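Local coordinates for protein glucose-6-phosphate isomerase (Plasmodium falciparum, PDB 3QKI) that probably catalyses the reversible conversion of alpha-D-glucose 6-phosphate to beta-D-fructose 6-phosphate, an early step of glycolysis, at residues A[115-123]-A[136-144]. Sequence-based numbering, arbitrary orientation.
Sequences ALRIPIEKI and LEDVHGVLK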
loop_
_atom_site.group_PDB
_atom_site.type_symbol
_atom_site.label_atom_id
_atom_site.label_comp_id
_atom_site.label_asym_id
_atom_site.label_seq_id
_atom_site.Cartn_x
_atom_site.Cartn_y
_atom_site.Cartn_z
ATOM N N ALA A 115 19.986 -14.945 15.579
ATOM C CA ALA A 115 21.429 -14.951 15.869
ATOM C C ALA A 115 22.109 -13.681 15.366
ATOM O O ALA A 115 23.135 -13.275 15.928
ATOM C CB ALA A 115 22.091 -16.181 15.247
ATOM N N LEU A 116 21.519 -13.024 14.323
ATOM C CA LEU A 116 22.055 -11.800 13.718
ATOM C C LEU A 116 22.191 -10.630 14.692
ATOM O O LEU A 116 23.046 -9.761 14.504
ATOM C CB LEU A 116 21.202 -11.357 12.517
ATOM C CG LEU A 116 21.138 -12.346 11.352
ATOM C CD1 LEU A 116 20.003 -11.985 10.399
ATOM C CD2 LEU A 116 22.480 -12.463 10.634
ATOM N N ARG A 117 21.346 -10.600 15.696
ATOM C CA ARG A 117 21.330 -9.499 16.653
ATOM C C ARG A 117 21.821 -9.858 18.064
ATOM O O ARG A 117 21.695 -9.029 18.957
ATOM C CB ARG A 117 19.958 -8.806 16.671
ATOM C CG ARG A 117 18.793 -9.773 16.798
ATOM C CD ARG A 117 18.099 -10.006 15.466
ATOM N NE ARG A 117 16.727 -10.422 15.749
ATOM C CZ ARG A 117 15.763 -10.562 14.850
ATOM N NH1 ARG A 117 16.007 -10.333 13.561
ATOM N NH2 ARG A 117 14.545 -10.911 15.232
ATOM N N ILE A 118 22.408 -11.056 18.269
ATOM C CA ILE A 118 22.979 -11.410 19.579
ATOM C C ILE A 118 24.241 -10.495 19.745
ATOM O O ILE A 118 25.055 -10.431 18.818
ATOM C CB ILE A 118 23.301 -12.926 19.695
ATOM C CG1 ILE A 118 22.002 -13.753 19.679
ATOM C CG2 ILE A 118 24.139 -13.226 20.971
ATOM C CD1 ILE A 118 22.203 -15.300 19.489
ATOM N N PRO A 119 24.344 -9.698 20.838
ATOM C CA PRO A 119 25.517 -8.801 20.983
ATOM C C PRO A 119 26.811 -9.562 21.258
ATOM O O PRO A 119 26.770 -10.708 21.703
ATOM C CB PRO A 119 25.121 -7.866 22.132
ATOM C CG PRO A 119 24.151 -8.646 22.946
ATOM C CD PRO A 119 23.461 -9.633 22.025
ATOM N N ILE A 120 27.949 -8.927 20.958
ATOM C CA ILE A 120 29.299 -9.468 21.099
ATOM C C ILE A 120 29.603 -10.065 22.480
ATOM O O ILE A 120 30.234 -11.108 22.547
ATOM C CB ILE A 120 30.394 -8.476 20.582
ATOM C CG1 ILE A 120 31.751 -9.177 20.356
ATOM C CG2 ILE A 120 30.550 -7.256 21.492
ATOM C CD1 ILE A 120 31.974 -9.682 19.033
ATOM N N GLU A 121 29.108 -9.459 23.556
ATOM C CA GLU A 121 29.369 -9.959 24.912
ATOM C C GLU A 121 28.767 -11.357 25.195
ATOM O O GLU A 121 29.164 -12.023 26.159
ATOM C CB GLU A 121 28.978 -8.914 25.973
ATOM C CG GLU A 121 27.520 -8.493 25.933
ATOM C CD GLU A 121 27.140 -7.296 25.071
ATOM O OE1 GLU A 121 27.926 -6.892 24.174
ATOM O OE2 GLU A 121 26.018 -6.780 25.295
ATOM N N LYS A 122 27.839 -11.813 24.314
ATOM C CA LYS A 122 27.171 -13.104 24.423
ATOM C C LYS A 122 27.671 -14.104 23.364
ATOM O O LYS A 122 27.086 -15.179 23.228
ATOM C CB LYS A 122 25.638 -12.926 24.311
ATOM C CG LYS A 122 25.014 -12.091 25.402
ATOM C CD LYS A 122 23.487 -12.090 25.278
ATOM C CE LYS A 122 22.858 -11.147 26.274
ATOM N NZ LYS A 122 21.397 -11.377 26.439
ATOM N N ILE A 123 28.760 -13.767 22.626
ATOM C CA ILE A 123 29.351 -14.605 21.565
ATOM C C ILE A 123 29.642 -16.046 22.020
ATOM O O ILE A 123 29.514 -16.971 21.215
ATOM C CB ILE A 123 30.599 -13.939 20.902
ATOM C CG1 ILE A 123 30.957 -14.603 19.556
ATOM C CG2 ILE A 123 31.824 -13.872 21.885
ATOM C CD1 ILE A 123 31.735 -13.724 18.566
ATOM N N LEU A 136 27.967 -17.230 15.513
ATOM C CA LEU A 136 28.092 -15.870 16.043
ATOM C C LEU A 136 29.425 -15.222 15.667
ATOM O O LEU A 136 29.514 -13.997 15.590
ATOM C CB LEU A 136 27.828 -15.824 17.550
ATOM C CG LEU A 136 26.434 -16.240 18.024
ATOM C CD1 LEU A 136 26.283 -15.978 19.508
ATOM C CD2 LEU A 136 25.322 -15.477 17.268
ATOM N N GLU A 137 30.454 -16.051 15.389
ATOM C CA GLU A 137 31.749 -15.571 14.938
ATOM C C GLU A 137 31.637 -15.025 13.505
ATOM O O GLU A 137 32.243 -14.011 13.191
ATOM C CB GLU A 137 32.796 -16.682 15.014
ATOM C CG GLU A 137 33.094 -17.080 16.454
ATOM C CD GLU A 137 34.147 -16.280 17.206
ATOM O OE1 GLU A 137 34.717 -15.320 16.632
ATOM O OE2 GLU A 137 34.404 -16.627 18.382
ATOM N N ASP A 138 30.833 -15.678 12.652
ATOM C CA ASP A 138 30.576 -15.233 11.285
ATOM C C ASP A 138 29.731 -13.954 11.330
ATOM O O ASP A 138 30.024 -13.018 10.587
ATOM C CB ASP A 138 29.821 -16.313 10.500
ATOM C CG ASP A 138 30.631 -17.548 10.168
ATOM O OD1 ASP A 138 31.744 -17.397 9.636
ATOM O OD2 ASP A 138 30.122 -18.668 10.395
ATOM N N VAL A 139 28.702 -13.921 12.210
ATOM C CA VAL A 139 27.782 -12.788 12.398
ATOM C C VAL A 139 28.607 -11.553 12.767
ATOM O O VAL A 139 28.513 -10.513 12.097
ATOM C CB VAL A 139 26.679 -13.097 13.452
ATOM C CG1 VAL A 139 25.932 -11.827 13.883
ATOM C CG2 VAL A 139 25.699 -14.155 12.945
ATOM N N HIS A 140 29.430 -11.680 13.821
ATOM C CA HIS A 140 30.276 -10.576 14.249
ATOM C C HIS A 140 31.430 -10.188 13.333
ATOM O O HIS A 140 31.813 -9.024 13.329
ATOM C CB HIS A 140 30.645 -10.673 15.721
ATOM C CG HIS A 140 29.461 -10.409 16.576
ATOM N ND1 HIS A 140 29.026 -9.121 16.821
ATOM C CD2 HIS A 140 28.615 -11.277 17.167
ATOM C CE1 HIS A 140 27.955 -9.242 17.586
ATOM N NE2 HIS A 140 27.666 -10.524 17.817
ATOM N N GLY A 141 31.948 -11.140 12.557
ATOM C CA GLY A 141 32.989 -10.875 11.568
ATOM C C GLY A 141 32.434 -9.920 10.524
ATOM O O GLY A 141 33.076 -8.925 10.176
ATOM N N VAL A 142 31.193 -10.177 10.072
ATOM C CA VAL A 142 30.504 -9.315 9.099
ATOM C C VAL A 142 30.155 -7.958 9.715
ATOM O O VAL A 142 30.433 -6.938 9.095
ATOM C CB VAL A 142 29.280 -10.007 8.447
ATOM C CG1 VAL A 142 28.517 -9.049 7.536
ATOM C CG2 VAL A 142 29.712 -11.228 7.675
ATOM N N LEU A 143 29.587 -7.942 10.942
ATOM C CA LEU A 143 29.233 -6.701 11.616
ATOM C C LEU A 143 30.456 -5.774 11.814
ATOM O O LEU A 143 30.350 -4.576 11.552
ATOM C CB LEU A 143 28.477 -6.959 12.944
ATOM C CG LEU A 143 27.048 -7.472 12.803
ATOM C CD1 LEU A 143 26.454 -7.791 14.150
ATOM C CD2 LEU A 143 26.166 -6.455 12.083
ATOM N N LYS A 144 31.638 -6.353 12.167
ATOM C CA LYS A 144 32.873 -5.576 12.330
ATOM C C LYS A 144 33.302 -4.971 10.980
ATOM O O LYS A 144 33.736 -3.827 10.936
ATOM C CB LYS A 144 34.001 -6.454 12.891
ATOM C CG LYS A 144 33.868 -6.672 14.393
ATOM C CD LYS A 144 34.699 -7.882 14.809
ATOM C CE LYS A 144 35.372 -7.741 16.149
ATOM N NZ LYS A 144 34.408 -7.817 17.276
#
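Leu136, near the start of helix 135-154, drives its forked end into the bend of the loop 115-123. CB already points at the loop, and the fork suits the place because each methyl meets a different wall: CD1 packs on CG2 of Ile118 at 3.8 Å, while CD2 lies 3.9 Å from CB of Ala115, with backbone carbonyls among the neighbours. Ile123 slides past it in the opposite direction, CG1 against CB of Leu136 at 3.9 Å. The long branch of this isoleucine, anti to the backbone N (chi1 -163°), carries CD1 past Leu136 O to the Glu137 carboxylate, 3.8 Å from CD.

One turn along the helix, His140 supplies the polar link. Its NE2 donates a hydrogen bond of 2.8 Å to the carbonyl oxygen of Ile118, which lies near the ring plane; at 140° the bond is distinctly bent. A histidine fits here because it is both donor and flat surface: CD1 of Ile120 makes a CH-pi contact over one face, 3.9 Å from the ring centroid. Together, bond and contact restrain the rotation of the buried ring. Val139, the residue before His140, sets CG1 3.6 Å from the carbonyl oxygen of Leu116.

The loop after helix 90-99 thus folds back on the start of helix 135-154, joined to it by the small antiparallel hairpin 129-130/133-134, whose Asn134 side chain bonds to Ile123 O and Leu136 N. Helix 330-349 lies beyond the loop: its Asp344, with Glu534, forms salt bridges with Arg117, and its His341 bonds to Lys122; Leu143 touches both that helix and helix 318-328.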